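Local coordinates for protein putative glycosyltransferase (GalT1) (Streptococcus parasanguinis, PDB 4PHS) that binds UDP and probably acts as a glycosyltransferase, this piece being the GT-D-type domain of a longer protein, at residues Pro16-Leu21 with Ser132-Glu137; Tyr49-Glu54 with Ser178-Gln183; Gln62-Lys67 with Leu106-Ala111. One frame throughout, in Å; residues are numbered along the deposited sequence.

Contact 1: residues Pro16-Leu21 with Ser132-Glu137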
loop_
_atom_site.group_PDB
_atom_site.type_symbol
_atom_site.label_atom_id
_atom_site.label_comp_id
_atom_site.label_asym_id
_atom_site.label_seq_id
_atom_site.Cartn_x
_atom_site.Cartn_y
_atom_site.Cartn_z
ATOM N N PRO A 16 14.853 -0.006 3.266
ATOM C CA PRO A 16 13.929 0.747 4.126
ATOM C C PRO A 16 13.290 1.916 3.368
ATOM O O PRO A 16 13.728 2.210 2.256
ATOM C CB PRO A 16 14.832 1.273 5.238
ATOM C CG PRO A 16 16.074 0.422 5.188
ATOM C CD PRO A 16 16.243 0.053 3.754
ATOM N N ILE A 17 12.287 2.557 3.966
ATOM C CA ILE A 17 11.471 3.572 3.286
ATOM C C ILE A 17 12.212 4.590 2.405
ATOM O O ILE A 17 11.936 4.698 1.213
ATOM C CB ILE A 17 10.611 4.355 4.289
ATOM C CG1 ILE A 17 9.675 3.424 5.055
ATOM C CG2 ILE A 17 9.806 5.414 3.574
ATOM C CD1 ILE A 17 8.999 4.091 6.248
ATOM N N LEU A 18 13.137 5.340 3.006
ATOM C CA LEU A 18 13.838 6.401 2.282
ATOM C C LEU A 18 14.626 5.825 1.128
ATOM O O LEU A 18 14.708 6.417 0.051
ATOM C CB LEU A 18 14.776 7.183 3.202
ATOM C CG LEU A 18 14.134 8.211 4.128
ATOM C CD1 LEU A 18 15.178 8.931 4.960
ATOM C CD2 LEU A 18 13.293 9.209 3.340
ATOM N N GLU A 19 15.205 4.651 1.357
ATOM C CA GLU A 19 15.975 3.969 0.328
ATOM C C GLU A 19 15.093 3.448 -0.815
ATOM O O GLU A 19 15.451 3.555 -1.986
ATOM C CB GLU A 19 16.797 2.838 0.962
ATOM C CG GLU A 19 17.767 3.322 2.026
ATOM C CD GLU A 19 18.667 4.436 1.519
ATOM O OE1 GLU A 19 19.170 4.307 0.390
ATOM O OE2 GLU A 19 18.854 5.435 2.244
ATOM N N SER A 20 13.930 2.898 -0.468
ATOM C CA SER A 20 12.947 2.453 -1.453
ATOM C C SER A 20 12.495 3.561 -2.394
ATOM O O SER A 20 12.314 3.348 -3.590
ATOM C CB SER A 20 11.725 1.890 -0.732
ATOM O OG SER A 20 11.942 0.533 -0.395
ATOM N N LEU A 21 12.291 4.733 -1.830
ATOM C CA LEU A 21 11.851 5.877 -2.609
ATOM C C LEU A 21 12.856 6.231 -3.714
ATOM O O LEU A 21 12.473 6.598 -4.829
ATOM C CB LEU A 21 11.556 7.038 -1.663
ATOM C CG LEU A 21 10.265 6.703 -0.899
ATOM C CD1 LEU A 21 10.043 7.571 0.317
ATOM C CD2 LEU A 21 9.071 6.787 -1.842
ATOM N N SER A 132 10.301 10.768 10.039
ATOM C CA SER A 132 8.967 10.761 9.421
ATOM C C SER A 132 8.720 11.954 8.507
ATOM O O SER A 132 8.136 11.812 7.436
ATOM C CB SER A 132 7.876 10.692 10.478
ATOM O OG SER A 132 7.856 9.408 11.080
ATOM N N GLU A 133 9.167 13.131 8.930
ATOM C CA GLU A 133 9.070 14.314 8.083
ATOM C C GLU A 133 9.847 14.103 6.791
ATOM O O GLU A 133 9.343 14.361 5.700
ATOM C CB GLU A 133 9.591 15.543 8.824
ATOM C CG GLU A 133 9.691 16.775 7.945
ATOM C CD GLU A 133 9.803 18.060 8.740
ATOM O OE1 GLU A 133 9.862 17.999 9.988
ATOM O OE2 GLU A 133 9.819 19.131 8.104
ATOM N N ALA A 134 11.075 13.620 6.909
ATOM C CA ALA A 134 11.847 13.282 5.719
ATOM C C ALA A 134 11.098 12.246 4.886
ATOM O O ALA A 134 11.092 12.322 3.651
ATOM C CB ALA A 134 13.210 12.764 6.098
ATOM N N TYR A 135 10.498 11.270 5.568
ATOM C CA TYR A 135 9.712 10.227 4.911
ATOM C C TYR A 135 8.589 10.877 4.103
ATOM O O TYR A 135 8.479 10.666 2.891
ATOM C CB TYR A 135 9.114 9.242 5.931
ATOM C CG TYR A 135 10.110 8.362 6.672
ATOM C CD1 TYR A 135 11.410 8.219 6.216
ATOM C CD2 TYR A 135 9.742 7.674 7.830
ATOM C CE1 TYR A 135 12.325 7.424 6.886
ATOM C CE2 TYR A 135 10.650 6.868 8.507
ATOM C CZ TYR A 135 11.945 6.751 8.023
ATOM O OH TYR A 135 12.887 5.970 8.668
ATOM N N PHE A 136 7.766 11.674 4.771
ATOM C CA PHE A 136 6.613 12.273 4.101
ATOM C C PHE A 136 7.020 13.302 3.046
ATOM O O PHE A 136 6.404 13.389 1.986
ATOM C CB PHE A 136 5.610 12.843 5.106
ATOM C CG PHE A 136 4.731 11.796 5.740
ATOM C CD1 PHE A 136 3.840 11.066 4.964
ATOM C CD2 PHE A 136 4.791 11.544 7.103
ATOM C CE1 PHE A 136 3.029 10.105 5.538
ATOM C CE2 PHE A 136 3.987 10.576 7.685
ATOM C CZ PHE A 136 3.102 9.859 6.897
ATOM N N GLU A 137 8.079 14.061 3.312
ATOM C CA GLU A 137 8.572 14.994 2.309
ATOM C C GLU A 137 9.121 14.267 1.079
ATOM O O GLU A 137 8.904 14.703 -0.053
ATOM C CB GLU A 137 9.606 15.944 2.922
ATOM C CG GLU A 137 8.994 16.874 3.959
ATOM C CD GLU A 137 7.865 17.704 3.379
ATOM O OE1 GLU A 137 8.142 18.482 2.445
ATOM O OE2 GLU A 137 6.706 17.571 3.836
#
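Tyr135 reaches from helix 131-140 across to the first turn of helix 17-27 and meets both Ile17 and Leu18. Its CB leaves the backbone roughly along the flank of the contact; with CG anti to the carbonyl carbon (chi1 -67°), the ring swings over to the other helix. The CD1 and CE1 edge then runs into Leu18: the branch carbon CG of Leu18 lies in the ring plane, 3.4 Å from CE1 of Tyr135, and the two methyls of Leu18 divide over that edge, CD2 against CD1 of the ring and CD1 nearer CE1. On the far edge, CD2 and CE2 of Tyr135 lie beneath Ile17, whose CD1 methyl sits over one ring face, 4.2 Å from the centroid and 21° off the normal, a CH-pi contact. One leucine at the edge and one isoleucine on a face thus restrict how the phenol can turn. Leu18 CD2 also rests 3.8 Å from the carbonyl O of Ala134, and Leu21 CD1 approaches the carbonyl O of Tyr135 more loosely. No hydrogen bond joins the two segments; the contact is apolar packing. The helix segments run nearly parallel, 20° between their directions and 10.0 Å between axes, a spacing that the tyrosine bridges. Leu126 of a loop also touches Tyr135, while Phe136 turns from this contact to pack on Tyr233 and Tyr236 of helix 229-237.

Contact 2: residues Tyr49-Glu54 with Ser178-Gln183. With UDP (uridine-5'-diphosphate), chain B.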
loop_
_atom_site.group_PDB
_atom_site.type_symbol
_atom_site.label_atom_id
_atom_site.label_comp_id
_atom_site.label_asym_id
_atom_site.label_seq_id
_atom_site.Cartn_x
_atom_site.Cartn_y
_atom_site.Cartn_z
ATOM N N TYR A 49 -11.256 -6.493 4.334
ATOM C CA TYR A 49 -11.804 -5.854 3.134
ATOM C C TYR A 49 -11.617 -6.608 1.807
ATOM O O TYR A 49 -11.716 -6.023 0.731
ATOM C CB TYR A 49 -11.396 -4.360 2.996
ATOM C CG TYR A 49 -9.943 -3.983 3.248
ATOM C CD1 TYR A 49 -8.893 -4.690 2.670
ATOM C CD2 TYR A 49 -9.637 -2.872 4.021
ATOM C CE1 TYR A 49 -7.570 -4.322 2.896
ATOM C CE2 TYR A 49 -8.322 -2.488 4.251
ATOM C CZ TYR A 49 -7.296 -3.212 3.683
ATOM O OH TYR A 49 -5.999 -2.823 3.940
ATOM N N GLN A 50 -11.363 -7.907 1.880
ATOM C CA GLN A 50 -11.300 -8.710 0.664
ATOM C C GLN A 50 -11.472 -10.178 1.004
ATOM O O GLN A 50 -10.641 -10.777 1.694
ATOM C CB GLN A 50 -9.985 -8.482 -0.090
ATOM C CG GLN A 50 -9.844 -9.322 -1.352
ATOM C CD GLN A 50 -10.959 -9.048 -2.341
ATOM O OE1 GLN A 50 -11.105 -7.929 -2.820
ATOM N NE2 GLN A 50 -11.762 -10.070 -2.644
ATOM N N ASP A 51 -12.563 -10.752 0.511
ATOM C CA ASP A 51 -12.816 -12.177 0.675
ATOM C C ASP A 51 -11.779 -12.959 -0.097
ATOM O O ASP A 51 -11.279 -12.486 -1.115
ATOM C CB ASP A 51 -14.176 -12.526 0.083
ATOM C CG ASP A 51 -15.323 -11.948 0.866
ATOM O OD1 ASP A 51 -15.093 -11.434 1.975
ATOM O OD2 ASP A 51 -16.472 -12.011 0.363
ATOM N N TYR A 52 -11.467 -14.169 0.362
ATOM C CA TYR A 52 -10.607 -15.043 -0.429
ATOM C C TYR A 52 -11.176 -15.246 -1.828
ATOM O O TYR A 52 -12.385 -15.346 -2.011
ATOM C CB TYR A 52 -10.383 -16.402 0.246
ATOM C CG TYR A 52 -9.560 -17.336 -0.624
ATOM C CD1 TYR A 52 -8.178 -17.216 -0.690
ATOM C CD2 TYR A 52 -10.167 -18.322 -1.392
ATOM C CE1 TYR A 52 -7.419 -18.042 -1.495
ATOM C CE2 TYR A 52 -9.419 -19.162 -2.205
ATOM C CZ TYR A 52 -8.042 -19.017 -2.252
ATOM O OH TYR A 52 -7.282 -19.845 -3.047
ATOM N N ASN A 53 -10.279 -15.272 -2.803
ATOM C CA ASN A 53 -10.617 -15.471 -4.202
ATOM C C ASN A 53 -9.436 -16.164 -4.866
ATOM O O ASN A 53 -8.294 -15.707 -4.752
ATOM C CB ASN A 53 -10.933 -14.128 -4.881
ATOM C CG ASN A 53 -11.292 -14.285 -6.351
ATOM O OD1 ASN A 53 -10.424 -14.495 -7.205
ATOM N ND2 ASN A 53 -12.581 -14.184 -6.655
ATOM N N GLU A 54 -9.699 -17.279 -5.545
ATOM C CA GLU A 54 -8.636 -18.080 -6.148
ATOM C C GLU A 54 -7.773 -17.365 -7.176
ATOM O O GLU A 54 -6.556 -17.531 -7.189
ATOM C CB GLU A 54 -9.219 -19.320 -6.823
ATOM C CG GLU A 54 -9.964 -20.259 -5.912
ATOM C CD GLU A 54 -10.671 -21.345 -6.698
ATOM O OE1 GLU A 54 -11.304 -21.010 -7.724
ATOM O OE2 GLU A 54 -10.580 -22.525 -6.302
ATOM N N SER A 178 -15.144 -0.167 -1.259
ATOM C CA SER A 178 -14.286 -0.048 -0.082
ATOM C C SER A 178 -13.876 -1.434 0.425
ATOM O O SER A 178 -12.913 -1.574 1.175
ATOM C CB SER A 178 -15.002 0.712 1.030
ATOM O OG SER A 178 -16.257 0.115 1.308
ATOM N N LYS A 179 -14.630 -2.447 0.021
ATOM C CA LYS A 179 -14.317 -3.832 0.363
ATOM C C LYS A 179 -14.602 -4.688 -0.857
ATOM O O LYS A 179 -15.511 -4.377 -1.646
ATOM C CB LYS A 179 -15.199 -4.326 1.508
ATOM C CG LYS A 179 -14.976 -3.682 2.860
ATOM C CD LYS A 179 -16.006 -4.228 3.841
ATOM C CE LYS A 179 -15.713 -3.842 5.277
ATOM N NZ LYS A 179 -16.630 -4.572 6.203
ATOM N N ASN A 180 -13.847 -5.772 -1.015
ATOM C CA ASN A 180 -14.095 -6.717 -2.097
ATOM C C ASN A 180 -14.084 -6.074 -3.478
ATOM O O ASN A 180 -14.880 -6.413 -4.361
ATOM C CB ASN A 180 -15.397 -7.476 -1.837
ATOM C CG ASN A 180 -15.247 -8.490 -0.739
ATOM O OD1 ASN A 180 -14.249 -9.203 -0.696
ATOM N ND2 ASN A 180 -16.208 -8.536 0.184
ATOM N N ALA A 181 -13.178 -5.119 -3.655
ATOM C CA ALA A 181 -13.007 -4.480 -4.936
ATOM C C ALA A 181 -12.665 -5.485 -6.021
ATOM O O ALA A 181 -12.903 -5.221 -7.194
ATOM C CB ALA A 181 -11.957 -3.382 -4.856
ATOM N N PHE A 182 -12.124 -6.648 -5.644
ATOM C CA PHE A 182 -11.797 -7.643 -6.649
ATOM C C PHE A 182 -13.043 -8.183 -7.382
ATOM O O PHE A 182 -12.929 -8.585 -8.530
ATOM C CB PHE A 182 -10.947 -8.791 -6.086
ATOM C CG PHE A 182 -10.219 -9.567 -7.150
ATOM C CD1 PHE A 182 -9.104 -9.029 -7.775
ATOM C CD2 PHE A 182 -10.665 -10.822 -7.551
ATOM C CE1 PHE A 182 -8.436 -9.723 -8.769
ATOM C CE2 PHE A 182 -10.000 -11.536 -8.543
ATOM C CZ PHE A 182 -8.886 -10.983 -9.161
ATOM N N GLN A 183 -14.206 -8.142 -6.722
ATOM C CA GLN A 183 -15.498 -8.515 -7.347
ATOM C C GLN A 183 -15.787 -7.728 -8.618
ATOM O O GLN A 183 -16.632 -8.131 -9.425
ATOM C CB GLN A 183 -16.678 -8.252 -6.392
ATOM C CG GLN A 183 -16.777 -9.121 -5.135
ATOM C CD GLN A 183 -17.622 -8.457 -4.046
ATOM O OE1 GLN A 183 -17.954 -7.270 -4.136
ATOM N NE2 GLN A 183 -17.972 -9.223 -3.014
HETATM N N1 UDP B . -9.361 -0.754 -0.002
HETATM C C2 UDP B . -10.458 -0.498 -0.784
HETATM N N3 UDP B . -11.170 -1.542 -1.330
HETATM C C4 UDP B . -10.788 -2.854 -1.089
HETATM C C5 UDP B . -9.662 -3.109 -0.313
HETATM C C6 UDP B . -9.048 -2.042 0.344
HETATM O O2 UDP B . -10.803 0.666 -0.996
HETATM O O4 UDP B . -11.424 -3.793 -1.580
HETATM C "C1'" UDP B . -8.567 0.388 0.497
HETATM C "C2'" UDP B . -8.737 0.791 1.942
HETATM O "O2'" UDP B . -9.906 1.566 2.146
HETATM C "C3'" UDP B . -7.466 1.608 2.149
HETATM C "C4'" UDP B . -6.448 0.902 1.253
HETATM O "O4'" UDP B . -7.190 0.052 0.389
HETATM O "O3'" UDP B . -7.630 2.939 1.685
HETATM C "C5'" UDP B . -5.428 0.074 2.026
HETATM O "O5'" UDP B . -4.616 -0.637 1.103
HETATM P PA UDP B . -3.498 -1.668 1.606
HETATM O O1A UDP B . -2.613 -1.949 0.444
HETATM O O2A UDP B . -4.076 -2.838 2.300
HETATM O O3A UDP B . -2.734 -0.735 2.693
HETATM P PB UDP B . -1.372 -0.933 3.547
HETATM O O1B UDP B . -0.701 0.368 3.426
HETATM O O2B UDP B . -0.580 -2.098 3.061
HETATM O O3B UDP B . -1.812 -1.129 4.975
#
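Asn180 joins its loop to that of Tyr49 and Asp51 through both its backbone N and its side-chain OD1. The backbone N of Asn180 gives a nearly straight bond (173°) to Tyr49 O, 2.8 Å long, from above the carbonyl plane. In return Asn180 OD1 accepts the N-H of Asp51 at 2.6 Å, in the plane of its own carbonyl group. The two bonds pin Asn180 to the backbone on both sides of Gln50.

Gln50 adds a side-chain bond: its OE1 takes the N-H of Phe182 at 3.3 Å. The chain starts anti to the backbone N (chi1 178°) and bends at chi2, which also lets NE2 bond to Asp51 O at 2.9 Å, on a lone pair of that carbonyl. Both ends of the amide are thus engaged, fixing its rotation.

In the packing around these bonds, Lys179 CG lies against Tyr49 CB, and Phe182 CB against the Gln50 amide. The Asn53 side chain crosses that of Phe182 at about a right angle, OD1 nearest ring atom CE2, the amide plane 64° from the ring; OD1 is bonded mainly to Leu56 N, capping helix 54-64.

Both loops also touch the UDP. The uracil turns its C5-C6 side to one face of the Tyr49 ring, C6 lying 3.4 Å above the centre of that ring; the two planes are well inclined, not stacked parallel. Tyr49 OH donates to UDP O2A at 2.5 Å, holding the alpha-phosphate, and Ala181 N donates to uracil O4 at 3.0 Å, holding the base. Ser156, Pro177, Lys210 and His228 help complete the site.

Loop 49-54 leads into helix 54-64; 178-183 runs from strand 170-176 of the five-stranded sheet to helix 185-195, and Thr208 of helix 206-218 touches Gln50, Ala181 and Phe182.

Contact 3: residues Gln62-Lys67 with Leu106-Ala111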
loop_
_atom_site.group_PDB
_atom_site.type_symbol
_atom_site.label_atom_id
_atom_site.label_comp_id
_atom_site.label_asym_id
_atom_site.label_seq_id
_atom_site.Cartn_x
_atom_site.Cartn_y
_atom_site.Cartn_z
ATOM N N GLN A 62 1.959 -14.843 -8.339
ATOM C CA GLN A 62 2.732 -14.607 -9.544
ATOM C C GLN A 62 3.490 -13.294 -9.435
ATOM O O GLN A 62 4.653 -13.192 -9.822
ATOM C CB GLN A 62 1.819 -14.596 -10.767
ATOM C CG GLN A 62 1.204 -15.943 -11.080
ATOM C CD GLN A 62 0.187 -15.852 -12.190
ATOM O OE1 GLN A 62 -0.260 -14.760 -12.540
ATOM N NE2 GLN A 62 -0.187 -16.995 -12.754
ATOM N N ILE A 63 2.822 -12.284 -8.879
ATOM C CA ILE A 63 3.420 -10.966 -8.750
ATOM C C ILE A 63 4.612 -10.968 -7.779
ATOM O O ILE A 63 5.651 -10.392 -8.072
ATOM C CB ILE A 63 2.352 -9.923 -8.357
ATOM C CG1 ILE A 63 1.335 -9.805 -9.480
ATOM C CG2 ILE A 63 2.977 -8.565 -8.165
ATOM C CD1 ILE A 63 0.037 -9.208 -9.053
ATOM N N LEU A 64 4.462 -11.650 -6.653
ATOM C CA LEU A 64 5.539 -11.748 -5.670
ATOM C C LEU A 64 6.741 -12.511 -6.236
ATOM O O LEU A 64 7.884 -12.298 -5.819
ATOM C CB LEU A 64 5.019 -12.386 -4.383
ATOM C CG LEU A 64 5.993 -12.542 -3.206
ATOM C CD1 LEU A 64 6.585 -11.203 -2.792
ATOM C CD2 LEU A 64 5.278 -13.174 -2.048
ATOM N N GLN A 65 6.483 -13.375 -7.215
ATOM C CA GLN A 65 7.562 -14.136 -7.841
ATOM C C GLN A 65 8.319 -13.324 -8.892
ATOM O O GLN A 65 9.358 -13.760 -9.388
ATOM C CB GLN A 65 7.038 -15.440 -8.451
ATOM C CG GLN A 65 6.545 -16.438 -7.430
ATOM C CD GLN A 65 7.590 -16.749 -6.376
ATOM O OE1 GLN A 65 8.764 -16.940 -6.691
ATOM N NE2 GLN A 65 7.170 -16.789 -5.113
ATOM N N THR A 66 7.793 -12.147 -9.226
ATOM C CA THR A 66 8.447 -11.225 -10.151
ATOM C C THR A 66 9.621 -10.511 -9.500
ATOM O O THR A 66 9.452 -9.785 -8.519
ATOM C CB THR A 66 7.456 -10.159 -10.661
ATOM O OG1 THR A 66 6.342 -10.805 -11.289
ATOM C CG2 THR A 66 8.126 -9.233 -11.655
ATOM N N LYS A 67 10.818 -10.713 -10.040
ATOM C CA LYS A 67 11.987 -9.998 -9.538
ATOM C C LYS A 67 11.797 -8.495 -9.715
ATOM O O LYS A 67 11.248 -8.051 -10.724
ATOM C CB LYS A 67 13.259 -10.450 -10.260
ATOM C CG LYS A 67 13.629 -11.899 -10.025
ATOM C CD LYS A 67 13.525 -12.253 -8.562
ATOM C CE LYS A 67 14.088 -13.643 -8.282
ATOM N NZ LYS A 67 13.457 -14.702 -9.121
ATOM N N LEU A 106 9.362 -19.108 3.974
ATOM C CA LEU A 106 10.607 -19.852 3.786
ATOM C C LEU A 106 10.867 -20.217 2.327
ATOM O O LEU A 106 11.995 -20.552 1.963
ATOM C CB LEU A 106 10.624 -21.125 4.641
ATOM C CG LEU A 106 10.906 -20.951 6.132
ATOM C CD1 LEU A 106 10.904 -22.296 6.834
ATOM C CD2 LEU A 106 12.225 -20.230 6.353
ATOM N N ASN A 107 9.829 -20.150 1.499
ATOM C CA ASN A 107 9.928 -20.626 0.123
ATOM C C ASN A 107 9.558 -19.587 -0.927
ATOM O O ASN A 107 9.754 -19.808 -2.118
ATOM C CB ASN A 107 9.077 -21.885 -0.056
ATOM C CG ASN A 107 9.473 -23.001 0.904
ATOM O OD1 ASN A 107 10.565 -23.555 0.805
ATOM N ND2 ASN A 107 8.584 -23.336 1.834
ATOM N N CYS A 108 9.046 -18.443 -0.486
ATOM C CA CYS A 108 8.451 -17.467 -1.398
ATOM C C CYS A 108 9.435 -16.447 -1.957
ATOM O O CYS A 108 9.253 -15.942 -3.069
ATOM C CB CYS A 108 7.368 -16.669 -0.667
ATOM S SG CYS A 108 8.041 -15.495 0.582
ATOM N N CYS A 109 10.454 -16.114 -1.170
ATOM C CA CYS A 109 11.090 -14.811 -1.323
ATOM C C CYS A 109 12.600 -14.808 -1.516
ATOM O O CYS A 109 13.343 -14.294 -0.673
ATOM C CB CYS A 109 10.687 -13.919 -0.147
ATOM S SG CYS A 109 8.877 -13.734 -0.043
ATOM N N ASP A 110 13.035 -15.330 -2.659
ATOM C CA ASP A 110 14.460 -15.521 -2.940
ATOM C C ASP A 110 15.108 -14.425 -3.797
ATOM O O ASP A 110 16.277 -14.549 -4.175
ATOM C CB ASP A 110 14.677 -16.882 -3.613
ATOM C CG ASP A 110 14.333 -18.043 -2.702
ATOM O OD1 ASP A 110 14.661 -17.971 -1.497
ATOM O OD2 ASP A 110 13.734 -19.026 -3.187
ATOM N N ALA A 111 14.361 -13.367 -4.111
ATOM C CA ALA A 111 14.903 -12.252 -4.888
ATOM C C ALA A 111 16.076 -11.621 -4.146
ATOM O O ALA A 111 16.187 -11.762 -2.928
ATOM C CB ALA A 111 13.818 -11.214 -5.171
HETATM O O HOH W 1 9.589 -19.526 -4.985
#
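The side-chain amide of Gln65 is the flat group that reaches across to Cys108, and its NE2 donates to Cys108 O at 3.0 Å. The acceptor is the main-chain O of Cys108, which forms a vicinal disulfide with the adjacent Cys109 in the GT-D-type domain, at the turn where the chain leaves helix 102-108. That oxygen is met on a lone pair in its carbonyl plane, yet it lies 28° out of the amide plane of Gln65, and the N-H...O angle of 140° makes the bond distinctly bent. At the other end of the amide, OE1 accepts from a water that also donates to Asn107 O, so direct and water-mediated links join the amide to neighbouring carbonyls.

Leu64 faces this disulfide. With CG anti to the backbone N (chi1 -178°), it sends CD2 to within 4.2 Å of Cys109 SG and about as near Cys108 CB, a loose apolar contact. Behind it, Val74 and Leu76 of strand 72-76 also touch Leu64, and Leu76 meets Cys109 as well, so leucine and disulfide both rest against strand 72-76. Tyr114 OH is hydrogen-bonded to Ala111 N.

Further along both segments, past their helical parts, Lys67 lies along Ala111 with the aliphatic part of its chain, which bends at chi2 and again at chi4. The nearest pair there is Lys67 CD against Ala111 CB, 3.6 Å apart.

How the contacts relate
From the N terminus, the chain enters contact 1 at helix 17-27, and this first loop closes only when helix 131-140 arrives. Before that, residues 49-54 open contact 2, completed past strand 170-176 by residues 178-183; contacts 1 and 2 therefore cross along the chain. Contact 3 pairs 62-67 with 106-111 and nests inside both loops. Contact 1 joins two helices, contact 2 ties together two of the loops that bind UDP, and contact 3 links the ends of helices 54-64 and 102-108 beside the three-stranded sheet. Contacts 1 and 2 lie on opposite sides of the chain's centre, their centres 30 Å apart; contacts 2 and 3 approach to about 8 Å between nearest atoms.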